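Cryptochrome DASH, chloroplastic/mitochondrial (Arabidopsis thaliana, PDB 2J4D) repairs cyclobutane pyrimidine dimers in single-stranded DNA as an FAD- and folate-binding photolyase of chloroplasts and mitochondria, and may also act as a blue-light photoreceptor. Local coordinates at residues Phe248-Tyr262 with Asp283-Ile297. Residues are numbered along the deposited sequence; the frame is centred on the assembly and turned at random.
Sequences FVGGESAGVGRVFEY and DYSTKFSPWLAFGCI. With FAD (flavin-adenine dinucleotide), chain C.
Arg258 of helix 252-265 reaches Thr286 and Ser285 in the segment 285-289, which binds the FAD diphosphate. Its NE gives a nearly straight bond to Thr286 O, at 2.8 Å and 167°, with the oxygen in the guanidinium plane. NH2 adds weak bonds to Ser285 O and Thr286 O. NH1 forms a salt bridge with Glu261 OE1 and reaches Asp283 OD1 through a water. The bend of Arg258 at chi2 (55°) brings NE to Thr286 O, while CB and CG lie against Trp291 CZ3. A leucine in its place would probably leave the carbonyls of Ser285 and Thr286 without these donors and Glu261 without its salt-bridge partner.

Two more links are polar. Trp291 NE1 bonds weakly to Val249 O at 2.9 Å. A water joins Glu252 OE2 to Cys296 O; that carboxylate also takes the backbone N of Val52 and Leu53.

The aromatic contacts are mostly CH-pi. Gly255 has no side chain, and its CA sits 3.4 Å from the centroid of the Trp291 five-membered ring, over its face. Ile297 CG2 packs against the Gly255 carbonyl carbon. Thr286 CA lies over the centre of the Tyr262 ring at 3.8 Å. Val259 CG2 meets one face of Phe288, and Thr286 CB lies over the other. Pro290 CG sits over one face of Phe248, toward the rim; Phe248 CD1 touches Trp291 CH2 at 3.6 Å.

On the FAD side, Ser285 OG and Lys287 N bind O2P, Thr286 OG1 and N bind O1A, and Ser289 N binds O1P. Thr286 OG1 also accepts from Phe288 N, an ST turn. The geometry is consistent with a second-shell role for the helix: Arg258 holds the carbonyls and Tyr262 backs Thr286, while the backbone N-H of Thr286, Lys287 and Ser289 and the hydroxyls of Ser285 and Thr286 face the diphosphate.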
ATOM      1  N   PHE A 248     -10.812   5.929   4.881  1.00 20.14           N
ATOM      2  CA  PHE A 248     -10.689   4.800   3.955  1.00 19.10           C
ATOM      3  C   PHE A 248     -11.304   3.559   4.581  1.00 19.80           C
ATOM      4  O   PHE A 248     -11.140   3.320   5.774  1.00 20.43           O
ATOM      5  CB  PHE A 248      -9.214   4.535   3.636  1.00 21.27           C
ATOM      6  CG  PHE A 248      -8.617   5.516   2.667  1.00 19.04           C
ATOM      7  CD1 PHE A 248      -8.550   5.219   1.311  1.00 20.93           C
ATOM      8  CD2 PHE A 248      -8.120   6.731   3.114  1.00 21.35           C
ATOM      9  CE1 PHE A 248      -7.989   6.120   0.406  1.00 19.86           C
ATOM     10  CE2 PHE A 248      -7.557   7.643   2.219  1.00 23.27           C
ATOM     11  CZ  PHE A 248      -7.492   7.335   0.864  1.00 24.56           C
ATOM     12  N   VAL A 249     -11.986   2.762   3.763  1.00 18.17           N
ATOM     13  CA  VAL A 249     -12.667   1.549   4.212  1.00 19.13           C
ATOM     14  C   VAL A 249     -11.906   0.307   3.746  1.00 18.96           C
ATOM     15  O   VAL A 249     -11.778   0.075   2.553  1.00 18.38           O
ATOM     16  CB  VAL A 249     -14.101   1.528   3.634  1.00 19.83           C
ATOM     17  CG1 VAL A 249     -14.875   0.307   4.133  1.00 20.17           C
ATOM     18  CG2 VAL A 249     -14.814   2.820   4.021  1.00 18.65           C
ATOM     19  N   GLY A 250     -11.414  -0.489   4.689  1.00 18.76           N
ATOM     20  CA  GLY A 250     -10.649  -1.670   4.327  1.00 18.87           C
ATOM     21  C   GLY A 250     -11.402  -2.753   3.583  1.00 19.24           C
ATOM     22  O   GLY A 250     -12.632  -2.842   3.650  1.00 18.28           O
ATOM     23  N   GLY A 251     -10.655  -3.566   2.842  1.00 19.26           N
ATOM     24  CA  GLY A 251     -11.248  -4.680   2.126  1.00 17.99           C
ATOM     25  C   GLY A 251     -11.333  -4.626   0.614  1.00 19.36           C
ATOM     26  O   GLY A 251     -11.422  -3.561   0.006  1.00 18.56           O
ATOM     27  N   GLU A 252     -11.309  -5.809   0.013  1.00 18.17           N
ATOM     28  CA  GLU A 252     -11.428  -5.952  -1.431  1.00 20.18           C
ATOM     29  C   GLU A 252     -12.757  -5.372  -1.932  1.00 20.42           C
ATOM     30  O   GLU A 252     -12.795  -4.696  -2.959  1.00 18.84           O
ATOM     31  CB  GLU A 252     -11.330  -7.431  -1.809  1.00 18.00           C
ATOM     32  CG  GLU A 252     -11.762  -7.761  -3.239  1.00 17.82           C
ATOM     33  CD  GLU A 252     -11.426  -9.201  -3.635  1.00 22.09           C
ATOM     34  OE1 GLU A 252     -11.465 -10.095  -2.762  1.00 20.70           O
ATOM     35  OE2 GLU A 252     -11.133  -9.442  -4.823  1.00 20.95           O
ATOM     36  N   SER A 253     -13.848  -5.633  -1.215  1.00 19.44           N
ATOM     37  CA  SER A 253     -15.148  -5.113  -1.638  1.00 21.42           C
ATOM     38  C   SER A 253     -15.110  -3.596  -1.771  1.00 20.91           C
ATOM     39  O   SER A 253     -15.518  -3.044  -2.791  1.00 20.15           O
ATOM     40  CB  SER A 253     -16.235  -5.512  -0.644  1.00 21.48           C
ATOM     41  OG  SER A 253     -16.347  -6.921  -0.584  1.00 21.71           O
ATOM     42  N   ALA A 254     -14.609  -2.926  -0.738  1.00 19.28           N
ATOM     43  CA  ALA A 254     -14.518  -1.476  -0.761  1.00 20.68           C
ATOM     44  C   ALA A 254     -13.520  -1.034  -1.824  1.00 19.69           C
ATOM     45  O   ALA A 254     -13.713  -0.015  -2.491  1.00 19.39           O
ATOM     46  CB  ALA A 254     -14.097  -0.952   0.620  1.00 19.29           C
ATOM     47  N   GLY A 255     -12.455  -1.809  -1.996  1.00 19.61           N
ATOM     48  CA  GLY A 255     -11.462  -1.457  -2.992  1.00 18.97           C
ATOM     49  C   GLY A 255     -11.997  -1.451  -4.411  1.00 18.51           C
ATOM     50  O   GLY A 255     -11.783  -0.491  -5.152  1.00 17.77           O
ATOM     51  N   VAL A 256     -12.672  -2.518  -4.823  1.00 17.48           N
ATOM     52  CA  VAL A 256     -13.201  -2.522  -6.180  1.00 20.49           C
ATOM     53  C   VAL A 256     -14.312  -1.477  -6.264  1.00 19.99           C
ATOM     54  O   VAL A 256     -14.609  -0.955  -7.336  1.00 20.38           O
ATOM     55  CB  VAL A 256     -13.720  -3.921  -6.605  1.00 18.75           C
ATOM     56  CG1 VAL A 256     -12.586  -4.947  -6.467  1.00 17.72           C
ATOM     57  CG2 VAL A 256     -14.918  -4.318  -5.784  1.00 17.85           C
ATOM     58  N   GLY A 257     -14.905  -1.156  -5.118  1.00 21.55           N
ATOM     59  CA  GLY A 257     -15.940  -0.139  -5.092  1.00 18.98           C
ATOM     60  C   GLY A 257     -15.338   1.216  -5.435  1.00 19.67           C
ATOM     61  O   GLY A 257     -15.971   2.026  -6.116  1.00 20.00           O
ATOM     62  N   ARG A 258     -14.111   1.467  -4.969  1.00 18.12           N
ATOM     63  CA  ARG A 258     -13.438   2.738  -5.252  1.00 17.15           C
ATOM     64  C   ARG A 258     -13.004   2.816  -6.712  1.00 18.40           C
ATOM     65  O   ARG A 258     -13.032   3.894  -7.314  1.00 18.42           O
ATOM     66  CB  ARG A 258     -12.233   2.934  -4.316  1.00 17.39           C
ATOM     67  CG  ARG A 258     -11.393   4.189  -4.596  1.00 13.94           C
ATOM     68  CD  ARG A 258     -12.221   5.490  -4.582  1.00 16.30           C
ATOM     69  NE  ARG A 258     -11.391   6.624  -4.980  1.00 19.79           N
ATOM     70  CZ  ARG A 258     -11.800   7.889  -5.045  1.00 18.40           C
ATOM     71  NH1 ARG A 258     -13.052   8.213  -4.737  1.00 20.40           N
ATOM     72  NH2 ARG A 258     -10.945   8.835  -5.419  1.00 17.20           N
ATOM     73  N   VAL A 259     -12.590   1.684  -7.286  1.00 17.24           N
ATOM     74  CA  VAL A 259     -12.200   1.676  -8.693  1.00 18.96           C
ATOM     75  C   VAL A 259     -13.462   2.036  -9.495  1.00 20.24           C
ATOM     76  O   VAL A 259     -13.428   2.866 -10.404  1.00 19.57           O
ATOM     77  CB  VAL A 259     -11.667   0.287  -9.140  1.00 17.94           C
ATOM     78  CG1 VAL A 259     -11.495   0.256 -10.644  1.00 19.45           C
ATOM     79  CG2 VAL A 259     -10.307   0.023  -8.493  1.00 18.44           C
ATOM     80  N   PHE A 260     -14.580   1.418  -9.138  1.00 18.65           N
ATOM     81  CA  PHE A 260     -15.842   1.710  -9.810  1.00 22.07           C
ATOM     82  C   PHE A 260     -16.218   3.184  -9.618  1.00 21.33           C
ATOM     83  O   PHE A 260     -16.577   3.885 -10.564  1.00 19.97           O
ATOM     84  CB  PHE A 260     -16.946   0.824  -9.230  1.00 20.50           C
ATOM     85  CG  PHE A 260     -18.327   1.234  -9.630  1.00 24.29           C
ATOM     86  CD1 PHE A 260     -18.808   0.968 -10.908  1.00 23.21           C
ATOM     87  CD2 PHE A 260     -19.145   1.912  -8.729  1.00 23.80           C
ATOM     88  CE1 PHE A 260     -20.084   1.372 -11.285  1.00 28.18           C
ATOM     89  CE2 PHE A 260     -20.429   2.322  -9.097  1.00 26.70           C
ATOM     90  CZ  PHE A 260     -20.897   2.050 -10.376  1.00 27.21           C
ATOM     91  N   GLU A 261     -16.121   3.650  -8.382  1.00 20.59           N
ATOM     92  CA  GLU A 261     -16.482   5.024  -8.054  1.00 22.81           C
ATOM     93  C   GLU A 261     -15.685   6.096  -8.801  1.00 23.25           C
ATOM     94  O   GLU A 261     -16.255   7.030  -9.375  1.00 20.81           O
ATOM     95  CB  GLU A 261     -16.338   5.238  -6.548  1.00 21.85           C
ATOM     96  CG  GLU A 261     -16.706   6.628  -6.080  1.00 25.18           C
ATOM     97  CD  GLU A 261     -16.576   6.771  -4.579  1.00 27.10           C
ATOM     98  OE1 GLU A 261     -15.437   6.925  -4.082  1.00 25.97           O
ATOM     99  OE2 GLU A 261     -17.617   6.704  -3.894  1.00 30.13           O
ATOM    100  N   TYR A 262     -14.365   5.953  -8.794  1.00 21.46           N
ATOM    101  CA  TYR A 262     -13.486   6.919  -9.436  1.00 22.22           C
ATOM    102  C   TYR A 262     -13.549   6.860 -10.959  1.00 21.82           C
ATOM    103  O   TYR A 262     -13.659   7.890 -11.626  1.00 21.59           O
ATOM    104  CB  TYR A 262     -12.042   6.697  -8.974  1.00 19.18           C
ATOM    105  CG  TYR A 262     -11.104   7.796  -9.413  1.00 22.33           C
ATOM    106  CD1 TYR A 262     -11.190   9.071  -8.856  1.00 21.18           C
ATOM    107  CD2 TYR A 262     -10.167   7.578 -10.423  1.00 21.05           C
ATOM    108  CE1 TYR A 262     -10.367  10.110  -9.301  1.00 22.67           C
ATOM    109  CE2 TYR A 262      -9.340   8.610 -10.875  1.00 24.78           C
ATOM    110  CZ  TYR A 262      -9.452   9.873 -10.309  1.00 22.61           C
ATOM    111  OH  TYR A 262      -8.664  10.900 -10.772  1.00 25.47           O
ATOM    112  N   ASP A 283     -11.541  13.327  -4.612  1.00 23.45           N
ATOM    113  CA  ASP A 283     -11.612  13.501  -6.058  1.00 25.23           C
ATOM    114  C   ASP A 283     -10.349  13.749  -6.882  1.00 21.53           C
ATOM    115  O   ASP A 283     -10.310  13.353  -8.042  1.00 22.83           O
ATOM    116  CB  ASP A 283     -12.608  14.625  -6.386  1.00 28.82           C
ATOM    117  CG  ASP A 283     -14.057  14.173  -6.321  1.00 33.90           C
ATOM    118  OD1 ASP A 283     -14.347  13.130  -5.700  1.00 35.99           O
ATOM    119  OD2 ASP A 283     -14.918  14.879  -6.889  1.00 37.37           O
ATOM    120  N   TYR A 284      -9.323  14.387  -6.321  1.00 22.20           N
ATOM    121  CA  TYR A 284      -8.136  14.707  -7.120  1.00 22.05           C
ATOM    122  C   TYR A 284      -7.266  13.556  -7.639  1.00 23.27           C
ATOM    123  O   TYR A 284      -6.478  13.759  -8.569  1.00 21.31           O
ATOM    124  CB  TYR A 284      -7.248  15.730  -6.379  1.00 21.25           C
ATOM    125  CG  TYR A 284      -6.415  15.163  -5.249  1.00 21.17           C
ATOM    126  CD1 TYR A 284      -5.220  14.491  -5.506  1.00 20.30           C
ATOM    127  CD2 TYR A 284      -6.835  15.283  -3.924  1.00 24.65           C
ATOM    128  CE1 TYR A 284      -4.465  13.951  -4.478  1.00 23.71           C
ATOM    129  CE2 TYR A 284      -6.087  14.744  -2.884  1.00 25.08           C
ATOM    130  CZ  TYR A 284      -4.910  14.079  -3.168  1.00 25.92           C
ATOM    131  OH  TYR A 284      -4.195  13.502  -2.149  1.00 25.16           O
ATOM    132  N   SER A 285      -7.400  12.363  -7.064  1.00 21.41           N
ATOM    133  CA  SER A 285      -6.597  11.217  -7.513  1.00 21.16           C
ATOM    134  C   SER A 285      -7.346   9.917  -7.259  1.00 20.12           C
ATOM    135  O   SER A 285      -8.395   9.925  -6.623  1.00 20.53           O
ATOM    136  CB  SER A 285      -5.244  11.198  -6.796  1.00 20.21           C
ATOM    137  OG  SER A 285      -5.409  10.997  -5.402  1.00 18.85           O
ATOM    138  N   THR A 286      -6.818   8.792  -7.740  1.00 17.57           N
ATOM    139  CA  THR A 286      -7.532   7.532  -7.559  1.00 17.54           C
ATOM    140  C   THR A 286      -7.756   7.102  -6.118  1.00 16.49           C
ATOM    141  O   THR A 286      -8.772   6.472  -5.815  1.00 16.66           O
ATOM    142  CB  THR A 286      -6.826   6.338  -8.255  1.00 17.89           C
ATOM    143  OG1 THR A 286      -5.620   6.022  -7.544  1.00 17.98           O
ATOM    144  CG2 THR A 286      -6.515   6.658  -9.723  1.00 18.85           C
ATOM    145  N   LYS A 287      -6.810   7.436  -5.243  1.00 15.75           N
ATOM    146  CA  LYS A 287      -6.855   7.016  -3.843  1.00 15.39           C
ATOM    147  C   LYS A 287      -6.834   5.473  -3.758  1.00 16.10           C
ATOM    148  O   LYS A 287      -7.332   4.879  -2.798  1.00 15.76           O
ATOM    149  CB  LYS A 287      -8.105   7.563  -3.146  1.00 18.85           C
ATOM    150  CG  LYS A 287      -8.198   9.092  -3.168  1.00 19.46           C
ATOM    151  CD  LYS A 287      -6.961   9.738  -2.560  1.00 19.11           C
ATOM    152  CE  LYS A 287      -7.100  11.265  -2.490  1.00 20.18           C
ATOM    153  NZ  LYS A 287      -7.391  11.884  -3.827  1.00 21.63           N
ATOM    154  N   PHE A 288      -6.245   4.818  -4.753  1.00 16.35           N
ATOM    155  CA  PHE A 288      -6.190   3.351  -4.731  1.00 16.49           C
ATOM    156  C   PHE A 288      -5.097   2.784  -3.818  1.00 15.51           C
ATOM    157  O   PHE A 288      -5.141   1.608  -3.455  1.00 14.96           O
ATOM    158  CB  PHE A 288      -5.907   2.762  -6.129  1.00 13.84           C
ATOM    159  CG  PHE A 288      -6.964   3.044  -7.174  1.00 17.64           C
ATOM    160  CD1 PHE A 288      -8.255   3.424  -6.823  1.00 19.28           C
ATOM    161  CD2 PHE A 288      -6.655   2.879  -8.527  1.00 16.32           C
ATOM    162  CE1 PHE A 288      -9.225   3.635  -7.812  1.00 18.87           C
ATOM    163  CE2 PHE A 288      -7.608   3.086  -9.517  1.00 17.37           C
ATOM    164  CZ  PHE A 288      -8.898   3.464  -9.163  1.00 18.42           C
ATOM    165  N   SER A 289      -4.119   3.605  -3.454  1.00 15.39           N
ATOM    166  CA  SER A 289      -2.972   3.113  -2.697  1.00 16.19           C
ATOM    167  C   SER A 289      -3.149   2.205  -1.484  1.00 15.66           C
ATOM    168  O   SER A 289      -2.431   1.213  -1.358  1.00 16.23           O
ATOM    169  CB  SER A 289      -2.048   4.279  -2.336  1.00 17.85           C
ATOM    170  OG  SER A 289      -2.675   5.183  -1.448  1.00 19.45           O
ATOM    171  N   PRO A 290      -4.094   2.511  -0.576  1.00 14.43           N
ATOM    172  CA  PRO A 290      -4.215   1.604   0.570  1.00 14.85           C
ATOM    173  C   PRO A 290      -4.641   0.192   0.171  1.00 15.55           C
ATOM    174  O   PRO A 290      -4.157  -0.788   0.738  1.00 14.09           O
ATOM    175  CB  PRO A 290      -5.255   2.295   1.466  1.00 16.34           C
ATOM    176  CG  PRO A 290      -5.142   3.758   1.078  1.00 20.43           C
ATOM    177  CD  PRO A 290      -4.998   3.664  -0.432  1.00 17.08           C
ATOM    178  N   TRP A 291      -5.555   0.085  -0.792  1.00 14.35           N
ATOM    179  CA  TRP A 291      -6.013  -1.235  -1.232  1.00 15.20           C
ATOM    180  C   TRP A 291      -4.929  -1.966  -2.010  1.00 15.39           C
ATOM    181  O   TRP A 291      -4.835  -3.198  -1.962  1.00 15.55           O
ATOM    182  CB  TRP A 291      -7.286  -1.098  -2.067  1.00 15.85           C
ATOM    183  CG  TRP A 291      -8.446  -0.664  -1.228  1.00 17.72           C
ATOM    184  CD1 TRP A 291      -9.169  -1.432  -0.352  1.00 18.19           C
ATOM    185  CD2 TRP A 291      -9.002   0.644  -1.169  1.00 18.91           C
ATOM    186  NE1 TRP A 291     -10.151  -0.671   0.247  1.00 16.01           N
ATOM    187  CE2 TRP A 291     -10.068   0.607  -0.239  1.00 17.78           C
ATOM    188  CE3 TRP A 291      -8.704   1.855  -1.813  1.00 16.88           C
ATOM    189  CZ2 TRP A 291     -10.840   1.736   0.060  1.00 18.61           C
ATOM    190  CZ3 TRP A 291      -9.476   2.975  -1.514  1.00 16.51           C
ATOM    191  CH2 TRP A 291     -10.529   2.905  -0.588  1.00 20.02           C
ATOM    192  N   LEU A 292      -4.100  -1.215  -2.723  1.00 14.44           N
ATOM    193  CA  LEU A 292      -3.003  -1.838  -3.457  1.00 15.61           C
ATOM    194  C   LEU A 292      -1.959  -2.352  -2.470  1.00 18.12           C
ATOM    195  O   LEU A 292      -1.426  -3.453  -2.636  1.00 15.04           O
ATOM    196  CB  LEU A 292      -2.357  -0.836  -4.426  1.00 15.91           C
ATOM    197  CG  LEU A 292      -3.149  -0.620  -5.724  1.00 15.51           C
ATOM    198  CD1 LEU A 292      -2.646   0.610  -6.456  1.00 17.87           C
ATOM    199  CD2 LEU A 292      -3.020  -1.877  -6.597  1.00 19.44           C
ATOM    200  N   ALA A 293      -1.678  -1.570  -1.431  1.00 13.42           N
ATOM    201  CA  ALA A 293      -0.679  -1.959  -0.431  1.00 16.19           C
ATOM    202  C   ALA A 293      -1.043  -3.268   0.264  1.00 15.45           C
ATOM    203  O   ALA A 293      -0.187  -4.123   0.502  1.00 15.96           O
ATOM    204  CB  ALA A 293      -0.506  -0.843   0.600  1.00 12.93           C
ATOM    205  N   PHE A 294      -2.316  -3.432   0.589  1.00 15.26           N
ATOM    206  CA  PHE A 294      -2.764  -4.655   1.237  1.00 17.41           C
ATOM    207  C   PHE A 294      -3.109  -5.762   0.249  1.00 16.79           C
ATOM    208  O   PHE A 294      -3.451  -6.880   0.649  1.00 15.36           O
ATOM    209  CB  PHE A 294      -3.966  -4.355   2.129  1.00 18.83           C
ATOM    210  CG  PHE A 294      -3.584  -3.868   3.492  1.00 18.63           C
ATOM    211  CD1 PHE A 294      -3.271  -4.778   4.498  1.00 19.07           C
ATOM    212  CD2 PHE A 294      -3.500  -2.507   3.759  1.00 16.97           C
ATOM    213  CE1 PHE A 294      -2.876  -4.338   5.757  1.00 19.36           C
ATOM    214  CE2 PHE A 294      -3.106  -2.050   5.013  1.00 19.58           C
ATOM    215  CZ  PHE A 294      -2.793  -2.966   6.017  1.00 18.51           C
ATOM    216  N   GLY A 295      -3.019  -5.450  -1.041  1.00 15.52           N
ATOM    217  CA  GLY A 295      -3.346  -6.437  -2.055  1.00 15.03           C
ATOM    218  C   GLY A 295      -4.842  -6.712  -2.157  1.00 16.91           C
ATOM    219  O   GLY A 295      -5.236  -7.793  -2.612  1.00 17.11           O
ATOM    220  N   CYS A 296      -5.670  -5.756  -1.721  1.00 15.58           N
ATOM    221  CA  CYS A 296      -7.132  -5.878  -1.804  1.00 17.76           C
ATOM    222  C   CYS A 296      -7.562  -5.778  -3.264  1.00 16.64           C
ATOM    223  O   CYS A 296      -8.616  -6.286  -3.648  1.00 14.80           O
ATOM    224  CB  CYS A 296      -7.828  -4.783  -0.996  1.00 19.02           C
ATOM    225  SG  CYS A 296      -7.612  -4.957   0.780  1.00 20.90           S
ATOM    226  N   ILE A 297      -6.760  -5.077  -4.058  1.00 16.35           N
ATOM    227  CA  ILE A 297      -6.989  -4.960  -5.502  1.00 17.06           C
ATOM    228  C   ILE A 297      -5.614  -5.095  -6.147  1.00 19.13           C
ATOM    229  O   ILE A 297      -4.583  -4.913  -5.487  1.00 16.46           O
ATOM    230  CB  ILE A 297      -7.620  -3.601  -5.938  1.00 16.66           C
ATOM    231  CG1 ILE A 297      -6.730  -2.437  -5.492  1.00 20.05           C
ATOM    232  CG2 ILE A 297      -9.057  -3.493  -5.408  1.00 17.79           C
ATOM    233  CD1 ILE A 297      -7.225  -1.071  -5.948  1.00 19.28           C
TER
HETATM  234  PA  FAD C1498      -2.408   8.217  -7.683  1.00 21.50           P
HETATM  235  O1A FAD C1498      -3.848   7.995  -7.922  1.00 18.10           O
HETATM  236  O2A FAD C1498      -1.766   9.469  -8.151  1.00 19.34           O
HETATM  237  O5B FAD C1498      -1.557   6.998  -8.298  1.00 19.70           O
HETATM  238  C5B FAD C1498      -2.186   5.728  -8.578  1.00 16.55           C
HETATM  239  C4B FAD C1498      -1.312   4.620  -7.979  1.00 18.02           C
HETATM  240  O4B FAD C1498      -0.012   4.707  -8.560  1.00 17.38           O
HETATM  241  C3B FAD C1498      -1.091   4.713  -6.474  1.00 18.62           C
HETATM  242  O3B FAD C1498      -2.185   4.205  -5.728  1.00 18.28           O
HETATM  243  C2B FAD C1498       0.188   3.949  -6.323  1.00 20.21           C
HETATM  244  O2B FAD C1498       0.038   2.557  -6.160  1.00 20.32           O
HETATM  245  C1B FAD C1498       0.978   4.343  -7.584  1.00 17.78           C
HETATM  246  N9A FAD C1498       1.912   5.476  -7.417  1.00 18.60           N
HETATM  247  C8A FAD C1498       1.692   6.805  -7.723  1.00 20.77           C
HETATM  248  N7A FAD C1498       2.744   7.569  -7.460  1.00 22.73           N
HETATM  249  C5A FAD C1498       3.693   6.702  -6.966  1.00 19.35           C
HETATM  250  C6A FAD C1498       5.014   6.906  -6.503  1.00 19.58           C
HETATM  251  N6A FAD C1498       5.632   8.080  -6.485  1.00 19.70           N
HETATM  252  N1A FAD C1498       5.708   5.795  -6.053  1.00 16.00           N
HETATM  253  C2A FAD C1498       5.108   4.559  -6.053  1.00 19.84           C
HETATM  254  N3A FAD C1498       3.850   4.296  -6.481  1.00 18.69           N
HETATM  255  C4A FAD C1498       3.181   5.399  -6.915  1.00 20.89           C
HETATM  256  N1  FAD C1498       3.020   4.989  -2.020  1.00 15.24           N
HETATM  257  C2  FAD C1498       2.633   3.786  -1.469  1.00 18.86           C
HETATM  258  O2  FAD C1498       1.887   3.032  -2.067  1.00 17.70           O
HETATM  259  N3  FAD C1498       3.121   3.448  -0.197  1.00 17.27           N
HETATM  260  C4  FAD C1498       3.973   4.257   0.550  1.00 19.67           C
HETATM  261  O4  FAD C1498       4.368   3.902   1.676  1.00 17.11           O
HETATM  262  C4X FAD C1498       4.366   5.492  -0.021  1.00 17.71           C
HETATM  263  N5  FAD C1498       5.220   6.372   0.661  1.00 21.02           N
HETATM  264  C5X FAD C1498       5.693   7.533   0.045  1.00 19.35           C
HETATM  265  C6  FAD C1498       6.640   8.345   0.682  1.00 19.23           C
HETATM  266  C7  FAD C1498       7.139   9.528   0.088  1.00 16.32           C
HETATM  267  C7M FAD C1498       8.162  10.357   0.826  1.00 18.46           C
HETATM  268  C8  FAD C1498       6.647   9.899  -1.216  1.00 19.40           C
HETATM  269  C8M FAD C1498       7.123  11.153  -1.932  1.00 16.65           C
HETATM  270  C9  FAD C1498       5.695   9.090  -1.866  1.00 16.87           C
HETATM  271  C9A FAD C1498       5.199   7.898  -1.258  1.00 18.68           C
HETATM  272  N10 FAD C1498       4.233   7.061  -1.892  1.00 18.73           N
HETATM  273  C10 FAD C1498       3.865   5.826  -1.313  1.00 17.85           C
HETATM  274  C1' FAD C1498       3.897   7.265  -3.339  1.00 18.25           C
HETATM  275  C2' FAD C1498       2.677   8.155  -3.651  1.00 17.63           C
HETATM  276  O2' FAD C1498       2.788   9.382  -2.951  1.00 21.08           O
HETATM  277  C3' FAD C1498       1.393   7.439  -3.236  1.00 20.13           C
HETATM  278  O3' FAD C1498       1.296   6.154  -3.883  1.00 21.00           O
HETATM  279  C4' FAD C1498       0.097   8.187  -3.593  1.00 18.54           C
HETATM  280  O4' FAD C1498       0.050   9.449  -2.922  1.00 16.72           O
HETATM  281  C5' FAD C1498      -1.097   7.336  -3.180  1.00 19.82           C
HETATM  282  O5' FAD C1498      -2.314   8.002  -3.525  1.00 19.80           O
HETATM  283  P   FAD C1498      -3.148   7.763  -4.842  1.00 21.02           P
HETATM  284  O1P FAD C1498      -3.528   6.341  -4.806  1.00 18.41           O
HETATM  285  O2P FAD C1498      -4.292   8.715  -4.866  1.00 21.40           O
HETATM  286  O3P FAD C1498      -2.243   8.179  -6.079  1.00 18.92           O
HETATM  287  O   HOH W   1      -9.668  -7.371  -5.961  1.00 17.27           O
HETATM  288  O   HOH W   2     -14.052  10.783  -4.934  1.00 28.19           O
HETATM  289  O   HOH W   3      -9.621  13.414 -10.663  1.00 31.77           O